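Local atomic coordinates of homocitrate synthase (Sulfolobus acidocaldarius, PDB entry 6KTQ), a protein that catalyses the aldol-type condensation of acetyl-CoA with 2-oxoglutarate to give homocitrate, the first step of lysine biosynthesis by the alpha-aminoadipate pathway. Residues A[101-114]-A[153-165]. Numbering follows the deposited sequence.
With COA (coenzyme A), chain E; AKG (2-oxoglutaric acid), chain D.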
ATOM      1  N   GLU A 101      14.740 -23.583  -6.652  1.00 28.95           N
ATOM      2  CA  GLU A 101      14.094 -24.463  -5.692  1.00 29.90           C
ATOM      3  C   GLU A 101      13.184 -25.426  -6.453  1.00 30.16           C
ATOM      4  O   GLU A 101      12.355 -25.010  -7.258  1.00 30.65           O
ATOM      5  CB  GLU A 101      13.278 -23.648  -4.695  1.00 28.75           C
ATOM      6  CG  GLU A 101      12.490 -24.462  -3.675  1.00 31.43           C
ATOM      7  CD  GLU A 101      11.774 -23.598  -2.670  1.00 32.74           C
ATOM      8  OE1 GLU A 101      12.202 -22.448  -2.440  1.00 37.56           O
ATOM      9  OE2 GLU A 101      10.774 -24.070  -2.096  1.00 39.04           O
ATOM     10  N   ILE A 102      13.310 -26.706  -6.153  1.00 30.43           N
ATOM     11  CA  ILE A 102      12.526 -27.746  -6.809  1.00 30.99           C
ATOM     12  C   ILE A 102      11.319 -28.142  -5.985  1.00 29.29           C
ATOM     13  O   ILE A 102      11.437 -28.598  -4.832  1.00 30.34           O
ATOM     14  CB  ILE A 102      13.374 -28.992  -7.117  1.00 31.96           C
ATOM     15  CG1 ILE A 102      14.687 -28.611  -7.807  1.00 33.58           C
ATOM     16  CG2 ILE A 102      12.571 -29.988  -7.966  1.00 32.93           C
ATOM     17  CD1 ILE A 102      14.546 -27.824  -9.108  1.00 35.07           C
ATOM     18  N   VAL A 103      10.147 -27.950  -6.582  1.00 28.18           N
ATOM     19  CA  VAL A 103       8.879 -28.247  -5.960  1.00 27.50           C
ATOM     20  C   VAL A 103       8.232 -29.481  -6.604  1.00 28.92           C
ATOM     21  O   VAL A 103       8.176 -29.591  -7.830  1.00 29.32           O
ATOM     22  CB  VAL A 103       7.915 -27.064  -6.085  1.00 28.54           C
ATOM     23  CG1 VAL A 103       6.641 -27.336  -5.296  1.00 28.51           C
ATOM     24  CG2 VAL A 103       8.608 -25.757  -5.664  1.00 28.10           C
ATOM     25  N   ALA A 104       7.767 -30.394  -5.760  1.00 28.46           N
ATOM     26  CA  ALA A 104       7.008 -31.565  -6.184  1.00 30.64           C
ATOM     27  C   ALA A 104       5.568 -31.420  -5.722  1.00 31.24           C
ATOM     28  O   ALA A 104       5.279 -31.027  -4.575  1.00 27.76           O
ATOM     29  CB  ALA A 104       7.614 -32.835  -5.611  1.00 31.40           C
ATOM     30  N   HIS A 105       4.661 -31.775  -6.617  1.00 29.67           N
ATOM     31  CA  HIS A 105       3.252 -31.676  -6.358  1.00 31.16           C
ATOM     32  C   HIS A 105       2.791 -32.940  -5.640  1.00 33.70           C
ATOM     33  O   HIS A 105       3.410 -34.015  -5.786  1.00 32.49           O
ATOM     34  CB  HIS A 105       2.540 -31.517  -7.705  1.00 35.23           C
ATOM     35  CG  HIS A 105       1.475 -30.466  -7.722  1.00 36.76           C
ATOM     36  ND1 HIS A 105       0.280 -30.636  -8.383  1.00 39.26           N
ATOM     37  CD2 HIS A 105       1.432 -29.230  -7.183  1.00 40.20           C
ATOM     38  CE1 HIS A 105      -0.461 -29.556  -8.238  1.00 42.13           C
ATOM     39  NE2 HIS A 105       0.214 -28.686  -7.507  1.00 41.55           N
ATOM     40  N   SER A 106       1.687 -32.834  -4.900  1.00 34.02           N
ATOM     41  CA  SER A 106       1.161 -33.949  -4.121  1.00 33.08           C
ATOM     42  C   SER A 106      -0.325 -33.798  -3.795  1.00 34.21           C
ATOM     43  O   SER A 106      -0.783 -32.712  -3.442  1.00 29.70           O
ATOM     44  CB  SER A 106       1.946 -34.037  -2.814  1.00 37.23           C
ATOM     45  OG  SER A 106       1.628 -35.186  -2.061  1.00 38.88           O
ATOM     46  N   ARG A 107      -1.090 -34.887  -3.910  1.00 32.05           N
ATOM     47  CA  ARG A 107      -2.428 -34.909  -3.343  1.00 34.93           C
ATOM     48  C   ARG A 107      -2.276 -34.963  -1.839  1.00 33.84           C
ATOM     49  O   ARG A 107      -1.175 -35.163  -1.317  1.00 35.75           O
ATOM     50  CB  ARG A 107      -3.237 -36.118  -3.836  1.00 36.04           C
ATOM     51  CG  ARG A 107      -3.680 -35.964  -5.277  1.00 39.81           C
ATOM     52  CD  ARG A 107      -4.458 -37.179  -5.727  1.00 42.05           C
ATOM     53  NE  ARG A 107      -3.596 -38.344  -5.658  1.00 40.57           N
ATOM     54  CZ  ARG A 107      -4.017 -39.590  -5.806  1.00 43.62           C
ATOM     55  NH1 ARG A 107      -5.307 -39.855  -6.045  1.00 42.90           N
ATOM     56  NH2 ARG A 107      -3.131 -40.570  -5.730  1.00 42.71           N
ATOM     57  N   ALA A 108      -3.376 -34.774  -1.142  1.00 34.28           N
ATOM     58  CA  ALA A 108      -3.391 -34.989   0.288  1.00 36.25           C
ATOM     59  C   ALA A 108      -3.585 -36.483   0.514  1.00 37.13           C
ATOM     60  O   ALA A 108      -4.625 -36.914   0.958  1.00 36.03           O
ATOM     61  CB  ALA A 108      -4.503 -34.189   0.934  1.00 35.38           C
ATOM     62  N   VAL A 109      -2.573 -37.271   0.180  1.00 39.96           N
ATOM     63  CA  VAL A 109      -2.615 -38.711   0.410  1.00 43.35           C
ATOM     64  C   VAL A 109      -1.195 -39.122   0.754  1.00 44.57           C
ATOM     65  O   VAL A 109      -0.242 -38.669   0.116  1.00 41.89           O
ATOM     66  CB  VAL A 109      -3.188 -39.551  -0.781  1.00 44.05           C
ATOM     67  CG1 VAL A 109      -4.419 -38.912  -1.401  1.00 44.09           C
ATOM     68  CG2 VAL A 109      -2.157 -39.814  -1.856  1.00 46.11           C
ATOM     69  N   LYS A 110      -1.077 -39.962   1.777  1.00 47.11           N
ATOM     70  CA  LYS A 110       0.209 -40.390   2.335  1.00 49.28           C
ATOM     71  C   LYS A 110       1.192 -40.859   1.274  1.00 45.62           C
ATOM     72  O   LYS A 110       2.357 -40.451   1.276  1.00 45.01           O
ATOM     73  CB  LYS A 110       0.003 -41.524   3.348  1.00 56.85           C
ATOM     74  CG  LYS A 110      -0.132 -41.087   4.806  1.00 63.96           C
ATOM     75  CD  LYS A 110      -0.421 -42.266   5.742  1.00 67.47           C
ATOM     76  CE  LYS A 110       0.251 -43.570   5.295  1.00 70.35           C
ATOM     77  NZ  LYS A 110      -0.008 -44.707   6.223  1.00 73.87           N
ATOM     78  N   ARG A 111       0.722 -41.719   0.378  1.00 47.94           N
ATOM     79  CA  ARG A 111       1.546 -42.207  -0.734  1.00 54.24           C
ATOM     80  C   ARG A 111       2.259 -41.058  -1.459  1.00 51.44           C
ATOM     81  O   ARG A 111       3.485 -40.998  -1.454  1.00 51.30           O
ATOM     82  CB  ARG A 111       0.702 -43.018  -1.727  1.00 59.82           C
ATOM     83  CG  ARG A 111       1.503 -43.769  -2.786  1.00 66.61           C
ATOM     84  CD  ARG A 111       2.162 -45.025  -2.233  1.00 72.05           C
ATOM     85  NE  ARG A 111       3.450 -44.781  -1.566  1.00 77.31           N
ATOM     86  CZ  ARG A 111       4.660 -45.033  -2.086  1.00 80.62           C
ATOM     87  NH1 ARG A 111       4.806 -45.549  -3.307  1.00 80.05           N
ATOM     88  NH2 ARG A 111       5.753 -44.771  -1.367  1.00 79.66           N
ATOM     89  N   ASP A 112       1.494 -40.142  -2.060  1.00 52.67           N
ATOM     90  CA  ASP A 112       2.089 -39.002  -2.798  1.00 51.77           C
ATOM     91  C   ASP A 112       3.142 -38.305  -1.967  1.00 45.56           C
ATOM     92  O   ASP A 112       4.245 -38.034  -2.452  1.00 49.11           O
ATOM     93  CB  ASP A 112       1.035 -37.970  -3.206  1.00 48.93           C
ATOM     94  CG  ASP A 112       0.139 -38.464  -4.267  1.00 51.03           C
ATOM     95  OD1 ASP A 112       0.119 -39.691  -4.471  1.00 59.39           O
ATOM     96  OD2 ASP A 112      -0.546 -37.635  -4.909  1.00 47.74           O
ATOM     97  N   ILE A 113       2.809 -38.033  -0.704  1.00 46.97           N
ATOM     98  CA  ILE A 113       3.724 -37.319   0.192  1.00 44.79           C
ATOM     99  C   ILE A 113       5.039 -38.087   0.403  1.00 48.27           C
ATOM    100  O   ILE A 113       6.130 -37.512   0.281  1.00 45.41           O
ATOM    101  CB  ILE A 113       3.041 -36.997   1.537  1.00 47.53           C
ATOM    102  CG1 ILE A 113       1.990 -35.904   1.330  1.00 47.87           C
ATOM    103  CG2 ILE A 113       4.064 -36.531   2.569  1.00 46.79           C
ATOM    104  CD1 ILE A 113       0.881 -35.884   2.354  1.00 49.62           C
ATOM    105  N   GLU A 114       4.931 -39.383   0.689  1.00 48.24           N
ATOM    106  CA  GLU A 114       6.112 -40.254   0.853  1.00 49.87           C
ATOM    107  C   GLU A 114       6.984 -40.264  -0.401  1.00 47.39           C
ATOM    108  O   GLU A 114       8.217 -40.215  -0.320  1.00 49.32           O
ATOM    109  CB  GLU A 114       5.679 -41.689   1.177  1.00 50.81           C
ATOM    110  CG  GLU A 114       5.079 -41.859   2.569  1.00 53.82           C
ATOM    111  CD  GLU A 114       4.080 -43.010   2.653  1.00 55.40           C
ATOM    112  OE1 GLU A 114       3.939 -43.764   1.668  1.00 57.76           O
ATOM    113  OE2 GLU A 114       3.417 -43.152   3.698  1.00 55.36           O
ATOM    114  N   THR A 153      -2.193 -34.281   6.568  1.00 40.18           N
ATOM    115  CA  THR A 153      -1.282 -34.483   5.458  1.00 35.75           C
ATOM    116  C   THR A 153      -0.205 -33.447   5.453  1.00 33.85           C
ATOM    117  O   THR A 153       0.943 -33.775   5.205  1.00 33.54           O
ATOM    118  CB  THR A 153      -2.012 -34.535   4.105  1.00 36.72           C
ATOM    119  OG1 THR A 153      -2.908 -33.431   3.991  1.00 39.30           O
ATOM    120  CG2 THR A 153      -2.808 -35.809   4.005  1.00 36.35           C
ATOM    121  N   VAL A 154      -0.539 -32.194   5.752  1.00 35.73           N
ATOM    122  CA  VAL A 154       0.513 -31.170   5.841  1.00 36.00           C
ATOM    123  C   VAL A 154       1.501 -31.466   6.971  1.00 36.25           C
ATOM    124  O   VAL A 154       2.714 -31.299   6.806  1.00 35.84           O
ATOM    125  CB  VAL A 154      -0.061 -29.746   6.009  1.00 36.24           C
ATOM    126  CG1 VAL A 154       1.023 -28.779   6.455  1.00 34.37           C
ATOM    127  CG2 VAL A 154      -0.712 -29.284   4.700  1.00 35.99           C
ATOM    128  N   SER A 155       0.992 -31.889   8.121  1.00 38.84           N
ATOM    129  CA  SER A 155       1.882 -32.303   9.236  1.00 41.59           C
ATOM    130  C   SER A 155       2.765 -33.485   8.878  1.00 40.75           C
ATOM    131  O   SER A 155       3.985 -33.467   9.128  1.00 42.74           O
ATOM    132  CB  SER A 155       1.066 -32.664  10.473  1.00 44.86           C
ATOM    133  OG  SER A 155       0.536 -31.494  11.052  1.00 50.40           O
ATOM    134  N   TYR A 156       2.146 -34.514   8.303  1.00 41.24           N
ATOM    135  CA  TYR A 156       2.888 -35.682   7.845  1.00 42.46           C
ATOM    136  C   TYR A 156       4.037 -35.270   6.927  1.00 42.36           C
ATOM    137  O   TYR A 156       5.180 -35.709   7.127  1.00 41.62           O
ATOM    138  CB  TYR A 156       1.950 -36.669   7.140  1.00 46.23           C
ATOM    139  CG  TYR A 156       2.588 -37.997   6.771  1.00 48.35           C
ATOM    140  CD1 TYR A 156       3.101 -38.849   7.749  1.00 48.60           C
ATOM    141  CD2 TYR A 156       2.655 -38.415   5.442  1.00 49.53           C
ATOM    142  CE1 TYR A 156       3.679 -40.065   7.409  1.00 49.60           C
ATOM    143  CE2 TYR A 156       3.230 -39.622   5.096  1.00 48.60           C
ATOM    144  CZ  TYR A 156       3.735 -40.445   6.081  1.00 50.29           C
ATOM    145  OH  TYR A 156       4.302 -41.646   5.722  1.00 51.82           O
ATOM    146  N   ALA A 157       3.756 -34.409   5.940  1.00 38.33           N
ATOM    147  CA  ALA A 157       4.793 -34.007   4.982  1.00 37.19           C
ATOM    148  C   ALA A 157       5.904 -33.260   5.695  1.00 37.26           C
ATOM    149  O   ALA A 157       7.096 -33.503   5.456  1.00 39.28           O
ATOM    150  CB  ALA A 157       4.199 -33.126   3.874  1.00 40.34           C
ATOM    151  N   LYS A 158       5.499 -32.337   6.555  1.00 37.50           N
ATOM    152  CA  LYS A 158       6.421 -31.560   7.387  1.00 43.03           C
ATOM    153  C   LYS A 158       7.407 -32.451   8.151  1.00 45.89           C
ATOM    154  O   LYS A 158       8.627 -32.200   8.164  1.00 45.64           O
ATOM    155  CB  LYS A 158       5.617 -30.782   8.432  1.00 46.80           C
ATOM    156  CG  LYS A 158       5.848 -29.297   8.479  1.00 47.46           C
ATOM    157  CD  LYS A 158       7.272 -28.908   8.800  1.00 49.09           C
ATOM    158  CE  LYS A 158       7.951 -28.222   7.634  1.00 46.65           C
ATOM    159  NZ  LYS A 158       8.622 -26.991   8.129  1.00 49.70           N
ATOM    160  N   SER A 159       6.861 -33.487   8.791  1.00 47.41           N
ATOM    161  CA  SER A 159       7.654 -34.376   9.635  1.00 48.59           C
ATOM    162  C   SER A 159       8.761 -35.121   8.868  1.00 49.60           C
ATOM    163  O   SER A 159       9.675 -35.636   9.485  1.00 51.60           O
ATOM    164  CB  SER A 159       6.755 -35.342  10.408  1.00 46.72           C
ATOM    165  OG  SER A 159       6.060 -36.220   9.537  1.00 50.28           O
ATOM    166  N   HIS A 160       8.724 -35.136   7.535  1.00 47.00           N
ATOM    167  CA  HIS A 160       9.867 -35.648   6.758  1.00 46.70           C
ATOM    168  C   HIS A 160      11.021 -34.645   6.653  1.00 46.84           C
ATOM    169  O   HIS A 160      12.034 -34.944   6.035  1.00 50.17           O
ATOM    170  CB  HIS A 160       9.449 -36.057   5.342  1.00 46.87           C
ATOM    171  CG  HIS A 160       8.531 -37.240   5.290  1.00 47.91           C
ATOM    172  ND1 HIS A 160       7.202 -37.172   5.656  1.00 48.69           N
ATOM    173  CD2 HIS A 160       8.741 -38.512   4.873  1.00 47.61           C
ATOM    174  CE1 HIS A 160       6.639 -38.354   5.481  1.00 47.61           C
ATOM    175  NE2 HIS A 160       7.550 -39.183   5.003  1.00 47.82           N
ATOM    176  N   GLY A 161      10.873 -33.459   7.229  1.00 45.49           N
ATOM    177  CA  GLY A 161      11.903 -32.430   7.120  1.00 45.94           C
ATOM    178  C   GLY A 161      11.968 -31.753   5.762  1.00 44.17           C
ATOM    179  O   GLY A 161      13.043 -31.378   5.302  1.00 44.68           O
ATOM    180  N   VAL A 162      10.829 -31.589   5.104  1.00 43.69           N
ATOM    181  CA  VAL A 162      10.791 -30.816   3.865  1.00 41.39           C
ATOM    182  C   VAL A 162       9.822 -29.658   4.030  1.00 38.60           C
ATOM    183  O   VAL A 162       8.826 -29.798   4.728  1.00 36.46           O
ATOM    184  CB  VAL A 162      10.387 -31.683   2.669  1.00 46.17           C
ATOM    185  CG1 VAL A 162       8.927 -32.111   2.759  1.00 48.31           C
ATOM    186  CG2 VAL A 162      10.644 -30.942   1.371  1.00 48.01           C
ATOM    187  N   LYS A 163      10.122 -28.533   3.375  1.00 37.80           N
ATOM    188  CA  LYS A 163       9.213 -27.384   3.342  1.00 37.55           C
ATOM    189  C   LYS A 163       7.911 -27.738   2.646  1.00 35.27           C
ATOM    190  O   LYS A 163       7.909 -28.488   1.667  1.00 33.11           O
ATOM    191  CB  LYS A 163       9.883 -26.190   2.677  1.00 39.14           C
ATOM    192  CG  LYS A 163      10.962 -25.584   3.569  1.00 45.58           C
ATOM    193  CD  LYS A 163      11.562 -24.294   3.020  1.00 50.20           C
ATOM    194  CE  LYS A 163      12.789 -24.532   2.146  1.00 56.17           C
ATOM    195  NZ  LYS A 163      12.468 -25.144   0.823  1.00 57.87           N
ATOM    196  N   VAL A 164       6.800 -27.221   3.172  1.00 32.59           N
ATOM    197  CA  VAL A 164       5.495 -27.538   2.642  1.00 32.12           C
ATOM    198  C   VAL A 164       4.693 -26.313   2.206  1.00 31.94           C
ATOM    199  O   VAL A 164       4.458 -25.371   2.974  1.00 29.79           O
ATOM    200  CB  VAL A 164       4.680 -28.349   3.646  1.00 32.17           C
ATOM    201  CG1 VAL A 164       3.322 -28.725   3.061  1.00 33.01           C
ATOM    202  CG2 VAL A 164       5.450 -29.597   4.033  1.00 33.37           C
ATOM    203  N   ARG A 165       4.273 -26.330   0.945  1.00 31.39           N
ATOM    204  CA  ARG A 165       3.247 -25.406   0.492  1.00 30.30           C
ATOM    205  C   ARG A 165       1.900 -26.108   0.484  1.00 29.71           C
ATOM    206  O   ARG A 165       1.820 -27.287   0.179  1.00 30.96           O
ATOM    207  CB  ARG A 165       3.591 -24.864  -0.901  1.00 30.25           C
ATOM    208  CG  ARG A 165       2.509 -23.960  -1.448  1.00 32.39           C
ATOM    209  CD  ARG A 165       2.861 -23.535  -2.862  1.00 34.47           C
ATOM    210  NE  ARG A 165       2.206 -24.344  -3.879  1.00 34.06           N
ATOM    211  CZ  ARG A 165       2.735 -24.665  -5.059  1.00 31.23           C
ATOM    212  NH1 ARG A 165       3.968 -24.308  -5.379  1.00 31.78           N
ATOM    213  NH2 ARG A 165       2.022 -25.387  -5.914  1.00 32.67           N
TER
HETATM  214  N1A COA E 403      -6.238 -35.086  -2.233  1.00 35.19           N
HETATM  215  C2A COA E 403      -6.677 -36.366  -2.077  1.00 36.23           C
HETATM  216  N3A COA E 403      -7.428 -37.021  -3.012  1.00 32.81           N
HETATM  217  C4A COA E 403      -7.807 -36.410  -4.151  1.00 34.88           C
HETATM  218  C5A COA E 403      -7.366 -35.034  -4.392  1.00 34.45           C
HETATM  219  C6A COA E 403      -6.553 -34.384  -3.344  1.00 35.23           C
HETATM  220  N6A COA E 403      -6.139 -33.116  -3.529  1.00 36.16           N
HETATM  221  N7A COA E 403      -7.859 -34.678  -5.594  1.00 34.37           N
HETATM  222  C8A COA E 403      -8.569 -35.736  -6.084  1.00 36.14           C
HETATM  223  N9A COA E 403      -8.537 -36.752  -5.212  1.00 37.32           N
HETATM  224  C1B COA E 403      -9.082 -38.103  -5.405  1.00 38.72           C
HETATM  225  C2B COA E 403     -10.540 -38.185  -5.765  1.00 38.94           C
HETATM  226  O2B COA E 403     -11.402 -38.065  -4.648  1.00 37.04           O
HETATM  227  C3B COA E 403     -10.557 -39.572  -6.365  1.00 38.85           C
HETATM  228  O3B COA E 403     -10.410 -40.606  -5.417  1.00 40.02           O
HETATM  229  P3B COA E 403     -11.228 -41.970  -5.615  1.00 44.53           P
HETATM  230  O7A COA E 403     -11.288 -42.443  -4.209  1.00 42.60           O
HETATM  231  O8A COA E 403     -10.336 -42.759  -6.552  1.00 46.21           O
HETATM  232  O9A COA E 403     -12.542 -41.591  -6.212  1.00 37.36           O
HETATM  233  C4B COA E 403      -9.318 -39.588  -7.222  1.00 41.39           C
HETATM  234  O4B COA E 403      -8.403 -38.700  -6.532  1.00 38.97           O
HETATM  235  C5B COA E 403      -9.939 -39.196  -8.556  1.00 43.08           C
HETATM  236  O5B COA E 403      -9.131 -39.321  -9.649  1.00 42.14           O
HETATM  237  P1A COA E 403      -8.792 -40.566 -10.607  1.00 35.33           P
HETATM  238  O1A COA E 403      -7.985 -39.686 -11.490  1.00 30.99           O
HETATM  239  O2A COA E 403      -9.965 -41.331 -11.159  1.00 39.36           O
HETATM  240  O3A COA E 403      -7.922 -41.464  -9.592  1.00 33.74           O
HETATM  241  P2A COA E 403      -6.744 -42.462  -9.940  1.00 34.99           P
HETATM  242  O4A COA E 403      -7.178 -43.379 -11.054  1.00 31.01           O
HETATM  243  O5A COA E 403      -6.232 -42.996  -8.631  1.00 34.26           O
HETATM  244  O6A COA E 403      -5.557 -41.536 -10.467  1.00 32.68           O
HETATM  245  CBP COA E 403      -3.884 -39.795 -10.382  1.00 30.78           C
HETATM  246  CCP COA E 403      -5.004 -40.514  -9.623  1.00 32.34           C
HETATM  247  CDP COA E 403      -3.283 -38.666  -9.531  1.00 30.26           C
HETATM  248  CEP COA E 403      -2.779 -40.810 -10.701  1.00 31.30           C
HETATM  249  CAP COA E 403      -4.491 -39.283 -11.692  1.00 30.92           C
HETATM  250  OAP COA E 403      -5.698 -38.535 -11.495  1.00 31.57           O
HETATM  251  C9P COA E 403      -3.518 -38.421 -12.428  1.00 30.26           C
HETATM  252  O9P COA E 403      -2.540 -38.934 -12.921  1.00 29.10           O
HETATM  253  N8P COA E 403      -3.812 -37.118 -12.466  1.00 30.12           N
HETATM  254  C7P COA E 403      -2.998 -36.119 -13.134  1.00 30.95           C
HETATM  255  C6P COA E 403      -2.496 -35.076 -12.124  1.00 33.89           C
HETATM  256  C5P COA E 403      -3.667 -34.268 -11.602  1.00 34.97           C
HETATM  257  O5P COA E 403      -4.821 -34.706 -11.715  1.00 30.50           O
HETATM  258  N4P COA E 403      -3.376 -33.098 -11.013  1.00 36.97           N
HETATM  259  C3P COA E 403      -4.438 -32.301 -10.401  1.00 39.78           C
HETATM  260  C2P COA E 403      -4.039 -30.882 -10.038  1.00 44.14           C
HETATM  261  S1P COA E 403      -5.444 -30.214  -9.094  1.00 57.84           S
HETATM  262  C1  AKG D 402      -5.211 -25.247  -9.779  1.00 58.85           C
HETATM  263  O1  AKG D 402      -5.543 -24.441 -10.668  1.00 60.01           O
HETATM  264  O2  AKG D 402      -6.000 -25.505  -8.842  1.00 61.64           O
HETATM  265  C2  AKG D 402      -3.882 -25.891  -9.861  1.00 60.44           C
HETATM  266  O5  AKG D 402      -3.444 -26.284 -10.951  1.00 53.23           O
HETATM  267  C3  AKG D 402      -3.034 -26.021  -8.600  1.00 54.80           C
HETATM  268  C4  AKG D 402      -2.207 -24.736  -8.498  1.00 48.17           C
HETATM  269  C5  AKG D 402      -1.137 -24.688  -7.416  1.00 47.68           C
HETATM  270  O3  AKG D 402      -0.868 -23.541  -6.947  1.00 34.87           O
HETATM  271  O4  AKG D 402      -0.580 -25.759  -7.016  1.00 46.34           O
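The Y156 hydroxyl of helix 153-159 donates a hydrogen bond to E114 of helix 110-114, OH to OE2 at 2.7 Å, on the carboxylate's anti lone pair with ring and carboxylate planes 70° apart. The other oxygen, OE1, pairs with R111 NE in a weak, charge-assisted bond, while the methylene CG of K110 lies over the phenol face as a CH-pi contact. Deeper between the helices I113 fills the groove: CG2, anti to the backbone N, reaches A157 CB at 3.6 Å, and CD1 lies against T153 CB. Alanine's lone methyl leaves room for CG2; T153 turns its hydroxyl back to S149 O and I150 O of its own helix.

Where the helix ends, H160 ND1 and S159 OG grip Y156 O from opposite faces of its carbonyl plane. At the strands' N-terminal ends, E101 OE2 meets K163 NZ in a 3.5 Å salt bridge, though R123 is the carboxylate's stronger partner.

Further along, toward the barrel interior, H105 NE2 and R165 NH2 converge on O4 of 2-oxoglutarate; the histidine bond is nearly straight (168°), the arginine's weak and bent (125°), and NH2 is also salt-bridged to E72. Beyond strand 101-106, A108 N donates to adenine N1A of coenzyme A at 3.1 Å. The R107 guanidinium lies with one face against CDP of the pantetheine arm, its NE and backbone N both held by D112 OD2; an alanine here would probably leave D112, still bonded to H75 and the backbone N, without its salt bridge, and coenzyme A without that flat face and the weak NH1-O4B bond. Strands 101-106 and 163-169 flanking strand 123-129, with helices 110-118 and 143-159 side by side outside, mark the TIM-barrel catalytic domain of the DRE-TIM metallolyases, here forming its 2-oxoglutarate and coenzyme A sites.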